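Local coordinates for protein putative acyl-CoA thioester hydrolase YbhC (Escherichia coli K-12, PDB 3GRH) that is a putative acyl-CoA thioesterase, an outer-membrane lipoprotein of the pectinesterase family that neither binds pectin nor has pectinesterase activity, at residues Ser147-Met152 against Asn212-Ser217; Val218-His223 against Ser300-Glu305; Gln246-Val251 against Ser273-Asp278; Gly334-Gly339 against Glu361-Ala366. One frame throughout, in Å; residues are numbered along the deposited sequence.

Overall arrangement
All four contacts belong to the parallel beta-helix, and three form a chain of polar links. Interactions 1 and 2, centres about 12 Å apart, are joined by a probable hydrogen bond, Asp149 OD2 to His223 ND1 at 2.9 Å. Interaction 2 meets interaction 3 through a salt bridge, Arg301 NH2 to Asp278 OD1 at 2.8 Å, and a probable hydrogen bond, Asn222 OD1 to Gln246 NE2 at 2.7 Å. Interaction 4 packs on interaction 2, Val335 CG1 lying 3.6 Å from Glu305 N. The predicted nucleophile Asp280 is closest to interaction 3, about 5 Å from the side chain of Gln246; the side chain of Glu305 is about 5 Å from that of Arg340, which by similarity binds substrate.

Interaction 1: Ser147-Met152 against Asn212-Ser217; sequences SLDGGM and NTLGDS
Ser147 and Leu214 bring the two backbones together, their CA atoms 4.5 Å apart, where the chain leaves strands 142-146 and 208-212, neighbours on one face of the right-handed parallel beta-helix of the pectinesterase family. Beyond this point segment 147-152 folds into a type I turn from Asp149 to Met152, while segment 212-217 turns aside at Thr213 and coils so that Leu214 O takes the N-H and hydroxyl of Ser217. The Asn212 amide holds the two exits together by gripping both polar backbone atoms of Leu148. Its ND2 gives a hydrogen bond to Leu148 O (3.0 Å), on a lone pair in the carbonyl plane, and its OD1 takes the N-H of Leu148 at 3.3 Å, nearly straight at 168°. OD1 also accepts from Leu214 N, making an Asx turn, so two backbone donors fix the rotation of the amide; ND2 has a second acceptor in Val226 O. One residue before Leu148, the hydroxyls of Ser147 and Thr213 share a short hydrogen bond of 2.6 Å between OG and OG1. The Leu214 side chain starts opposite its backbone N (chi1 -168°), which carries CD2 across to Asp149, 3.8 Å from CB. The Asp149 carboxylate is held on two sides: OD1 takes Gly151 N in a second Asx turn, met from above the carboxylate plane, and OD2 pairs with His223 ND1 while lying 3.7 Å from Leu214 CD2.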
loop_
_atom_site.group_PDB
_atom_site.type_symbol
_atom_site.label_atom_id
_atom_site.label_comp_id
_atom_site.label_asym_id
_atom_site.label_seq_id
_atom_site.Cartn_x
_atom_site.Cartn_y
_atom_site.Cartn_z
ATOM N N SER A 147 3.081 -11.407 14.273
ATOM C CA SER A 147 4.480 -11.140 13.925
ATOM C C SER A 147 4.921 -12.149 12.914
ATOM O O SER A 147 4.982 -13.335 13.202
ATOM C CB SER A 147 5.389 -11.244 15.140
ATOM O OG SER A 147 5.062 -10.259 16.089
ATOM N N LEU A 148 5.242 -11.713 11.698
ATOM C CA LEU A 148 5.751 -12.588 10.669
ATOM C C LEU A 148 6.872 -11.906 9.905
ATOM O O LEU A 148 6.787 -10.731 9.562
ATOM C CB LEU A 148 4.705 -12.924 9.662
ATOM C CG LEU A 148 3.488 -13.677 10.127
ATOM C CD1 LEU A 148 2.476 -13.727 8.936
ATOM C CD2 LEU A 148 3.819 -15.084 10.738
ATOM N N ASP A 149 7.943 -12.608 9.706
ATOM C CA ASP A 149 9.157 -12.076 9.056
ATOM C C ASP A 149 9.438 -12.907 7.809
ATOM O O ASP A 149 9.458 -14.109 7.877
ATOM C CB ASP A 149 10.309 -12.205 10.026
ATOM C CG ASP A 149 11.655 -11.559 9.569
ATOM O OD1 ASP A 149 11.992 -11.367 8.372
ATOM O OD2 ASP A 149 12.486 -11.239 10.496
ATOM N N GLY A 150 9.681 -12.256 6.691
ATOM C CA GLY A 150 10.038 -12.967 5.452
ATOM C C GLY A 150 11.237 -13.861 5.594
ATOM O O GLY A 150 11.329 -14.806 4.890
ATOM N N GLY A 151 12.108 -13.591 6.554
ATOM C CA GLY A 151 13.231 -14.426 6.779
ATOM C C GLY A 151 12.991 -15.692 7.560
ATOM O O GLY A 151 13.939 -16.504 7.724
ATOM N N MET A 152 11.824 -15.843 8.128
ATOM C CA MET A 152 11.496 -16.964 8.987
ATOM C C MET A 152 11.383 -18.261 8.198
ATOM O O MET A 152 11.098 -18.295 7.000
ATOM C CB MET A 152 10.286 -16.667 9.864
ATOM C CG MET A 152 9.013 -16.951 9.245
ATOM S SD MET A 152 7.576 -16.119 9.998
ATOM C CE MET A 152 7.495 -17.010 11.530
ATOM N N ASN A 212 1.777 -5.611 11.527
ATOM C CA ASN A 212 2.766 -6.690 11.672
ATOM C C ASN A 212 3.624 -6.339 12.875
ATOM O O ASN A 212 4.334 -5.353 12.850
ATOM C CB ASN A 212 3.551 -6.952 10.401
ATOM C CG ASN A 212 4.309 -8.214 10.453
ATOM O OD1 ASN A 212 4.936 -8.475 11.481
ATOM N ND2 ASN A 212 4.379 -8.971 9.339
ATOM N N THR A 213 3.401 -7.110 13.913
ATOM C CA THR A 213 3.864 -6.756 15.258
ATOM C C THR A 213 5.335 -7.188 15.429
ATOM O O THR A 213 5.901 -7.057 16.549
ATOM C CB THR A 213 2.966 -7.383 16.299
ATOM O OG1 THR A 213 2.868 -8.802 16.097
ATOM C CG2 THR A 213 1.536 -6.872 16.204
ATOM N N LEU A 214 6.021 -7.601 14.382
ATOM C CA LEU A 214 7.482 -7.860 14.491
ATOM C C LEU A 214 8.232 -6.630 15.042
ATOM O O LEU A 214 9.055 -6.731 15.986
ATOM C CB LEU A 214 8.038 -8.266 13.144
ATOM C CG LEU A 214 9.425 -8.849 13.059
ATOM C CD1 LEU A 214 9.414 -10.308 13.608
ATOM C CD2 LEU A 214 9.955 -8.807 11.624
ATOM N N GLY A 215 7.858 -5.462 14.568
ATOM C CA GLY A 215 8.279 -4.240 15.170
ATOM C C GLY A 215 9.740 -4.139 15.438
ATOM O O GLY A 215 10.557 -4.357 14.538
ATOM N N ASP A 216 10.078 -3.752 16.672
ATOM C CA ASP A 216 11.483 -3.535 17.020
ATOM C C ASP A 216 12.135 -4.767 17.684
ATOM O O ASP A 216 13.194 -4.686 18.389
ATOM C CB ASP A 216 11.594 -2.274 17.867
ATOM C CG ASP A 216 10.900 -1.035 17.235
ATOM O OD1 ASP A 216 11.065 -0.726 16.008
ATOM O OD2 ASP A 216 10.174 -0.339 17.996
ATOM N N SER A 217 11.578 -5.946 17.427
ATOM C CA SER A 217 12.112 -7.180 17.944
ATOM C C SER A 217 13.284 -7.687 17.128
ATOM O O SER A 217 13.972 -8.645 17.507
ATOM C CB SER A 217 11.039 -8.275 18.067
ATOM O OG SER A 217 10.660 -8.772 16.809
#

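Interaction 2: Val218-His223 against Ser300-Glu305; sequences VDAGNH and SRTQQE
Arg301 reaches across to the loop 218-223 and spends one nitrogen, NH1, on two of its carbonyls. The bond to Gly221 O is 2.9 Å long, in the guanidinium plane and fairly straight at 158°; the one to Asp219 O, also 2.9 Å, is more bent, and that oxygen sits tilted out of the plane. Each carbonyl is met in its own plane. The side chain leaves its backbone extended and then bends at chi3 (67°), which brings NH1 over to these oxygens. NH2 has its strongest partner in the salt bridge to Asp278 OD1, and it also gives a hydrogen bond to a water, 3.0 Å from NH2, that can in turn donate to Gly221 O. A second water donates to both Val218 O and Arg301 O, at 2.9 and 2.8 Å, tying the backbones together. Both loops project from turns of the parallel beta-helix, one leading into strand 228-230 and the other into strand 307-311. Within the first, Asp219 OD1 takes two donors from opposite faces of its carboxylate: His223 NE2 at 2.8 Å, the ring's other nitrogen being taken by Asp149, and Gly221 N, which closes an Asx turn. The imidazole presents its edge to NH1, its plane 88° from the guanidinium. Ala220 CB packs 3.7 Å from Thr302 CB, and the amide oxygen Gln304 OE1 comes to 3.5 Å from the same methyl.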
loop_
_atom_site.group_PDB
_atom_site.type_symbol
_atom_site.label_atom_id
_atom_site.label_comp_id
_atom_site.label_asym_id
_atom_site.label_seq_id
_atom_site.Cartn_x
_atom_site.Cartn_y
_atom_site.Cartn_z
ATOM N N VAL A 218 13.507 -7.052 15.979
ATOM C CA VAL A 218 14.552 -7.412 15.078
ATOM C C VAL A 218 15.449 -6.211 14.827
ATOM O O VAL A 218 15.107 -5.059 15.170
ATOM C CB VAL A 218 13.955 -7.951 13.748
ATOM C CG1 VAL A 218 13.124 -9.172 14.059
ATOM C CG2 VAL A 218 13.080 -6.875 13.041
ATOM N N ASP A 219 16.619 -6.492 14.285
ATOM C CA ASP A 219 17.600 -5.471 13.959
ATOM C C ASP A 219 17.378 -4.673 12.691
ATOM O O ASP A 219 16.281 -4.710 12.090
ATOM C CB ASP A 219 19.031 -6.051 13.943
ATOM C CG ASP A 219 19.305 -7.024 12.803
ATOM O OD1 ASP A 219 18.663 -7.071 11.753
ATOM O OD2 ASP A 219 20.257 -7.836 12.966
ATOM N N ALA A 220 18.357 -3.822 12.366
ATOM C CA ALA A 220 18.187 -2.828 11.252
ATOM C C ALA A 220 18.282 -3.423 9.846
ATOM O O ALA A 220 18.065 -2.713 8.856
ATOM C CB ALA A 220 19.188 -1.648 11.434
ATOM N N GLY A 221 18.539 -4.721 9.739
ATOM C CA GLY A 221 18.756 -5.361 8.449
ATOM C C GLY A 221 17.483 -5.713 7.725
ATOM O O GLY A 221 16.429 -5.134 8.007
ATOM N N ASN A 222 17.573 -6.583 6.734
ATOM C CA ASN A 222 16.404 -6.955 5.943
ATOM C C ASN A 222 15.468 -7.853 6.727
ATOM O O ASN A 222 15.815 -9.004 7.080
ATOM C CB ASN A 222 16.886 -7.638 4.655
ATOM C CG ASN A 222 15.741 -7.995 3.708
ATOM O OD1 ASN A 222 14.949 -7.149 3.347
ATOM N ND2 ASN A 222 15.685 -9.276 3.284
ATOM N N HIS A 223 14.262 -7.337 7.013
ATOM C CA HIS A 223 13.238 -8.029 7.732
ATOM C C HIS A 223 11.876 -7.672 7.215
ATOM O O HIS A 223 11.159 -6.961 7.893
ATOM C CB HIS A 223 13.335 -7.657 9.206
ATOM C CG HIS A 223 14.573 -8.190 9.856
ATOM N ND1 HIS A 223 14.759 -9.532 10.068
ATOM C CD2 HIS A 223 15.665 -7.563 10.348
ATOM C CE1 HIS A 223 15.944 -9.716 10.652
ATOM N NE2 HIS A 223 16.516 -8.532 10.827
ATOM N N SER A 300 12.924 3.722 15.168
ATOM C CA SER A 300 13.147 2.865 16.332
ATOM C C SER A 300 13.865 1.551 15.977
ATOM O O SER A 300 14.564 0.926 16.842
ATOM C CB SER A 300 11.830 2.573 17.037
ATOM O OG SER A 300 10.805 2.359 16.108
ATOM N N ARG A 301 13.718 1.098 14.741
ATOM C CA ARG A 301 14.356 -0.149 14.337
ATOM C C ARG A 301 15.651 0.147 13.579
ATOM O O ARG A 301 16.678 -0.517 13.770
ATOM C CB ARG A 301 13.424 -1.008 13.464
ATOM C CG ARG A 301 13.984 -2.339 13.106
ATOM C CD ARG A 301 13.127 -2.983 12.083
ATOM N NE ARG A 301 13.141 -2.296 10.779
ATOM C CZ ARG A 301 13.848 -2.689 9.729
ATOM N NH1 ARG A 301 14.673 -3.738 9.834
ATOM N NH2 ARG A 301 13.758 -2.047 8.576
ATOM N N THR A 302 15.596 1.151 12.713
ATOM C CA THR A 302 16.760 1.562 11.919
ATOM C C THR A 302 16.863 3.058 11.897
ATOM O O THR A 302 15.850 3.779 11.822
ATOM C CB THR A 302 16.794 0.953 10.489
ATOM O OG1 THR A 302 17.938 1.458 9.766
ATOM C CG2 THR A 302 15.579 1.251 9.709
ATOM N N GLN A 303 18.096 3.531 12.051
ATOM C CA GLN A 303 18.349 4.937 11.965
ATOM C C GLN A 303 19.123 5.291 10.703
ATOM O O GLN A 303 19.475 6.467 10.475
ATOM C CB GLN A 303 19.127 5.379 13.209
ATOM C CG GLN A 303 18.294 5.326 14.436
ATOM C CD GLN A 303 18.583 6.485 15.368
ATOM O OE1 GLN A 303 19.730 6.904 15.526
ATOM N NE2 GLN A 303 17.526 7.023 15.982
ATOM N N GLN A 304 19.441 4.294 9.891
ATOM C CA GLN A 304 20.347 4.526 8.758
ATOM C C GLN A 304 19.659 4.824 7.427
ATOM O O GLN A 304 20.296 5.329 6.492
ATOM C CB GLN A 304 21.281 3.328 8.518
ATOM C CG GLN A 304 20.679 1.926 8.613
ATOM C CD GLN A 304 21.758 0.836 8.694
ATOM O OE1 GLN A 304 21.653 -0.114 9.496
ATOM N NE2 GLN A 304 22.821 0.983 7.884
ATOM N N GLU A 305 18.401 4.451 7.314
ATOM C CA GLU A 305 17.714 4.559 6.041
ATOM C C GLU A 305 16.226 4.460 6.236
ATOM O O GLU A 305 15.751 3.888 7.225
ATOM C CB GLU A 305 18.160 3.441 5.110
ATOM C CG GLU A 305 17.818 2.025 5.676
ATOM C CD GLU A 305 18.407 0.881 4.831
ATOM O OE1 GLU A 305 18.699 1.087 3.631
ATOM O OE2 GLU A 305 18.579 -0.242 5.400
HETATM O O HOH W 1 16.654 -2.651 15.555
HETATM O O HOH W 2 15.598 -2.930 6.405
#

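Interaction 3: Gln246-Val251 against Ser273-Asp278; sequences QNTFFV and SYIEGD
Ile275 meets two residues of segment 246-251 at once: its CD1 lies 4.3 Å from Phe249 CD2, coming at the ring obliquely, and its CG2 is 4.2 Å from Thr248 CG2. CG1 and CG2 diverge to do this, CG2 sitting opposite the backbone N, and the Thr248 and Ile275 side chains run past each other in opposite directions. The touching parts of the two segments likewise run nearly opposite, 158° apart. At Glu276 the backbone takes over, while the carboxylate bonds to Tyr274 OH and Arg245. The Glu276 carbonyl O accepts the hydroxyl of Thr248, OG1 to O 2.9 Å, with the donor tilted 19° from the carbonyl plane; this gives the buried hydroxyl an acceptor. Thr248 CG2 rests 3.4 Å from the same oxygen. Gly277 has no side chain, and Thr248 OG1 comes to 3.7 Å from its CA. Asp278, at the end of the segment, approaches Gln246: OD1 is 3.3 Å from Gln246 N, but the angle is too poor for a hydrogen bond. The strongest partner of that oxygen is Arg301 NH2, while the Gln246 amide engages Asn222 and the backbone N of His223. Packing of strands from different faces across the interior characterises a parallel beta-helix, here beside Asp280, the predicted nucleophile, whose side chain is about 5 Å from that of Gln246.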
loop_
_atom_site.group_PDB
_atom_site.type_symbol
_atom_site.label_atom_id
_atom_site.label_comp_id
_atom_site.label_asym_id
_atom_site.label_seq_id
_atom_site.Cartn_x
_atom_site.Cartn_y
_atom_site.Cartn_z
ATOM N N GLN A 246 9.444 -2.607 7.970
ATOM C CA GLN A 246 9.807 -2.830 6.547
ATOM C C GLN A 246 8.690 -3.476 5.779
ATOM O O GLN A 246 8.176 -4.473 6.169
ATOM C CB GLN A 246 11.095 -3.662 6.451
ATOM C CG GLN A 246 11.671 -3.767 5.119
ATOM C CD GLN A 246 12.813 -4.694 5.019
ATOM O OE1 GLN A 246 13.617 -4.749 5.923
ATOM N NE2 GLN A 246 12.863 -5.503 3.926
ATOM N N ASN A 247 8.296 -2.844 4.679
ATOM C CA ASN A 247 7.274 -3.322 3.746
ATOM C C ASN A 247 5.888 -3.384 4.406
ATOM O O ASN A 247 5.102 -4.309 4.108
ATOM C CB ASN A 247 7.619 -4.703 3.196
ATOM C CG ASN A 247 8.872 -4.738 2.367
ATOM O OD1 ASN A 247 9.833 -5.452 2.734
ATOM N ND2 ASN A 247 8.898 -4.000 1.258
ATOM N N THR A 248 5.478 -2.347 5.144
ATOM C CA THR A 248 4.206 -2.295 5.769
ATOM C C THR A 248 2.966 -2.580 4.908
ATOM O O THR A 248 2.147 -3.404 5.292
ATOM C CB THR A 248 4.081 -0.914 6.391
ATOM O OG1 THR A 248 5.154 -0.724 7.327
ATOM C CG2 THR A 248 2.785 -0.795 7.095
ATOM N N PHE A 249 2.878 -1.919 3.768
ATOM C CA PHE A 249 1.751 -2.040 2.862
ATOM C C PHE A 249 2.306 -2.520 1.520
ATOM O O PHE A 249 3.189 -1.881 0.982
ATOM C CB PHE A 249 1.076 -0.690 2.780
ATOM C CG PHE A 249 -0.149 -0.677 1.882
ATOM C CD1 PHE A 249 -1.094 -1.719 1.887
ATOM C CD2 PHE A 249 -0.397 0.387 1.081
ATOM C CE1 PHE A 249 -2.233 -1.642 1.098
ATOM C CE2 PHE A 249 -1.529 0.434 0.271
ATOM C CZ PHE A 249 -2.423 -0.545 0.292
ATOM N N PHE A 250 1.774 -3.641 0.990
ATOM C CA PHE A 250 2.286 -4.244 -0.227
ATOM C C PHE A 250 1.114 -4.448 -1.162
ATOM O O PHE A 250 0.122 -5.059 -0.784
ATOM C CB PHE A 250 2.924 -5.585 0.081
ATOM C CG PHE A 250 4.059 -5.921 -0.840
ATOM C CD1 PHE A 250 5.343 -5.888 -0.380
ATOM C CD2 PHE A 250 3.861 -6.077 -2.190
ATOM C CE1 PHE A 250 6.428 -6.127 -1.234
ATOM C CE2 PHE A 250 4.913 -6.318 -3.067
ATOM C CZ PHE A 250 6.194 -6.357 -2.596
ATOM N N VAL A 251 1.177 -3.879 -2.356
ATOM C CA VAL A 251 0.183 -4.217 -3.328
ATOM C C VAL A 251 0.799 -5.083 -4.395
ATOM O O VAL A 251 1.960 -4.959 -4.712
ATOM C CB VAL A 251 -0.398 -3.036 -3.964
ATOM C CG1 VAL A 251 -1.222 -2.258 -2.873
ATOM C CG2 VAL A 251 0.631 -2.084 -4.481
ATOM N N SER A 273 -6.162 7.736 5.884
ATOM C CA SER A 273 -5.481 6.648 6.605
ATOM C C SER A 273 -4.123 7.070 7.157
ATOM O O SER A 273 -3.706 8.200 6.964
ATOM C CB SER A 273 -5.376 5.407 5.766
ATOM O OG SER A 273 -6.687 4.842 5.475
ATOM N N TYR A 274 -3.534 6.183 7.934
ATOM C CA TYR A 274 -2.251 6.440 8.560
ATOM C C TYR A 274 -1.413 5.245 8.299
ATOM O O TYR A 274 -1.827 4.163 8.631
ATOM C CB TYR A 274 -2.417 6.666 10.025
ATOM C CG TYR A 274 -1.132 6.781 10.794
ATOM C CD1 TYR A 274 -0.431 7.936 10.814
ATOM C CD2 TYR A 274 -0.624 5.719 11.462
ATOM C CE1 TYR A 274 0.763 8.040 11.478
ATOM C CE2 TYR A 274 0.545 5.848 12.181
ATOM C CZ TYR A 274 1.234 6.977 12.134
ATOM O OH TYR A 274 2.437 7.156 12.847
ATOM N N ILE A 275 -0.212 5.427 7.737
ATOM C CA ILE A 275 0.673 4.301 7.393
ATOM C C ILE A 275 2.054 4.594 7.954
ATOM O O ILE A 275 2.557 5.694 7.794
ATOM C CB ILE A 275 0.745 4.134 5.869
ATOM C CG1 ILE A 275 -0.642 3.959 5.331
ATOM C CG2 ILE A 275 1.652 2.906 5.545
ATOM C CD1 ILE A 275 -0.678 3.739 3.780
ATOM N N GLU A 276 2.570 3.661 8.737
ATOM C CA GLU A 276 3.844 3.865 9.482
ATOM C C GLU A 276 4.806 2.754 9.087
ATOM O O GLU A 276 4.418 1.608 8.906
ATOM C CB GLU A 276 3.536 3.746 10.966
ATOM C CG GLU A 276 4.671 3.960 11.910
ATOM C CD GLU A 276 4.189 4.023 13.335
ATOM O OE1 GLU A 276 3.461 5.000 13.719
ATOM O OE2 GLU A 276 4.588 3.111 14.124
ATOM N N GLY A 277 6.066 3.106 8.942
ATOM C CA GLY A 277 7.109 2.133 8.744
ATOM C C GLY A 277 8.447 2.801 8.643
ATOM O O GLY A 277 8.616 3.943 9.050
ATOM N N ASP A 278 9.408 2.054 8.111
ATOM C CA ASP A 278 10.722 2.635 7.837
ATOM C C ASP A 278 11.221 2.436 6.406
ATOM O O ASP A 278 11.320 3.389 5.642
ATOM C CB ASP A 278 11.778 2.229 8.903
ATOM C CG ASP A 278 11.805 0.750 9.246
ATOM O OD1 ASP A 278 11.677 -0.143 8.370
ATOM O OD2 ASP A 278 12.098 0.471 10.448
#

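Interaction 4: Gly334-Gly339 against Glu361-Ala366; sequences GVAQLG and EGFNTA
The Phe363 ring turns its edge to the backbone of Gln337, with CD1 4.2 Å from Gln337 C, while Ala336 O and Leu338 CD2 come in at a slant. Apolar contact is made at CD1, 3.8 Å from Ala336 CB, and at CE1, 4.1 Å from Leu338 CD2, where the Leu338 and Phe363 side chains cross at about a right angle. Phe328, Ala330 and Val308, from strands 327-330 and 307-311, also touch the ring, which thus packs into the interior of the parallel beta-helix near its C-terminal end. The other flat groups are the amides of Gln337 and Asn364, which lie side by side, point the same way and have planes 18° apart. Both hold Lys367, just past the second segment: Gln337 NE2 gives a hydrogen bond to its carbonyl O, and Asn364 OD1 takes its backbone N-H. The one direct hydrogen bond between the segments runs from Asn364 N to Ala336 O, 2.8 Å long and nearly along the C=O axis; the same oxygen also receives a CA-H...O contact from Phe363 CA at 3.4 Å. Asn364 has CG opposite its backbone N (chi1 -174°), which carries ND2 to a bridging water, 2.9 Å away, that donates to Val335 O. Two waters therefore join the loops, the second accepting from Ala336 N and donating to Gly362 O, with only 2.6 Å between that oxygen and the water.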
loop_
_atom_site.group_PDB
_atom_site.type_symbol
_atom_site.label_atom_id
_atom_site.label_comp_id
_atom_site.label_asym_id
_atom_site.label_seq_id
_atom_site.Cartn_x
_atom_site.Cartn_y
_atom_site.Cartn_z
ATOM N N GLY A 334 17.332 14.234 8.548
ATOM C CA GLY A 334 17.499 14.225 7.105
ATOM C C GLY A 334 17.918 12.925 6.480
ATOM O O GLY A 334 18.499 12.920 5.414
ATOM N N VAL A 335 17.603 11.807 7.119
ATOM C CA VAL A 335 17.985 10.493 6.633
ATOM C C VAL A 335 16.921 9.973 5.663
ATOM O O VAL A 335 17.226 9.474 4.576
ATOM C CB VAL A 335 18.154 9.567 7.830
ATOM C CG1 VAL A 335 18.022 8.029 7.463
ATOM C CG2 VAL A 335 19.447 9.953 8.524
ATOM N N ALA A 336 15.669 10.152 6.069
ATOM C CA ALA A 336 14.519 9.572 5.342
ATOM C C ALA A 336 14.393 10.094 3.911
ATOM O O ALA A 336 14.598 11.235 3.602
ATOM C CB ALA A 336 13.251 9.860 6.101
ATOM N N GLN A 337 13.999 9.194 3.033
ATOM C CA GLN A 337 13.782 9.521 1.647
ATOM C C GLN A 337 12.374 9.163 1.205
ATOM O O GLN A 337 11.699 8.388 1.824
ATOM C CB GLN A 337 14.854 8.802 0.818
ATOM C CG GLN A 337 16.183 9.480 0.932
ATOM C CD GLN A 337 17.345 8.661 0.362
ATOM O OE1 GLN A 337 17.589 7.534 0.831
ATOM N NE2 GLN A 337 18.083 9.225 -0.562
ATOM N N LEU A 338 11.900 9.801 0.124
ATOM C CA LEU A 338 10.522 9.610 -0.345
ATOM C C LEU A 338 10.353 8.299 -1.019
ATOM O O LEU A 338 9.219 7.751 -1.079
ATOM C CB LEU A 338 10.122 10.732 -1.233
ATOM C CG LEU A 338 10.061 12.117 -0.637
ATOM C CD1 LEU A 338 9.791 13.109 -1.783
ATOM C CD2 LEU A 338 8.982 12.133 0.419
ATOM N N GLY A 339 11.437 7.714 -1.571
ATOM C CA GLY A 339 11.245 6.442 -2.210
ATOM C C GLY A 339 12.443 5.925 -2.975
ATOM O O GLY A 339 13.493 6.554 -3.015
ATOM N N GLU A 361 9.382 17.937 8.413
ATOM C CA GLU A 361 10.748 17.782 8.726
ATOM C C GLU A 361 11.116 16.311 8.644
ATOM O O GLU A 361 10.257 15.385 8.636
ATOM C CB GLU A 361 11.082 18.379 10.109
ATOM C CG GLU A 361 12.564 18.834 10.250
ATOM C CD GLU A 361 12.996 19.995 9.318
ATOM O OE1 GLU A 361 12.401 20.167 8.227
ATOM O OE2 GLU A 361 13.945 20.755 9.699
ATOM N N GLY A 362 12.410 16.126 8.482
ATOM C CA GLY A 362 13.053 14.860 8.624
ATOM C C GLY A 362 13.507 14.222 7.356
ATOM O O GLY A 362 14.082 13.160 7.418
ATOM N N PHE A 363 13.156 14.777 6.219
ATOM C CA PHE A 363 13.541 14.176 4.939
ATOM C C PHE A 363 14.832 14.722 4.363
ATOM O O PHE A 363 15.223 15.853 4.659
ATOM C CB PHE A 363 12.415 14.279 3.919
ATOM C CG PHE A 363 11.237 13.453 4.279
ATOM C CD1 PHE A 363 11.159 12.152 3.859
ATOM C CD2 PHE A 363 10.236 13.958 5.053
ATOM C CE1 PHE A 363 10.072 11.371 4.265
ATOM C CE2 PHE A 363 9.178 13.197 5.442
ATOM C CZ PHE A 363 9.098 11.909 5.046
ATOM N N ASN A 364 15.471 13.928 3.500
ATOM C CA ASN A 364 16.656 14.336 2.761
ATOM C C ASN A 364 16.218 15.188 1.591
ATOM O O ASN A 364 15.690 14.664 0.633
ATOM C CB ASN A 364 17.396 13.093 2.267
ATOM C CG ASN A 364 18.741 13.412 1.595
ATOM O OD1 ASN A 364 18.948 14.482 1.029
ATOM N ND2 ASN A 364 19.655 12.446 1.653
ATOM N N THR A 365 16.354 16.501 1.702
ATOM C CA THR A 365 15.762 17.354 0.685
ATOM C C THR A 365 16.606 17.455 -0.554
ATOM O O THR A 365 16.050 17.751 -1.617
ATOM C CB THR A 365 15.459 18.758 1.205
ATOM O OG1 THR A 365 16.682 19.357 1.643
ATOM C CG2 THR A 365 14.456 18.696 2.347
ATOM N N ALA A 366 17.921 17.229 -0.419
ATOM C CA ALA A 366 18.869 17.211 -1.542
ATOM C C ALA A 366 18.797 15.950 -2.406
ATOM O O ALA A 366 18.980 16.027 -3.637
ATOM C CB ALA A 366 20.271 17.395 -1.037
HETATM O O HOH W 3 19.552 9.954 3.157
HETATM O O HOH W 4 15.123 11.266 8.808
#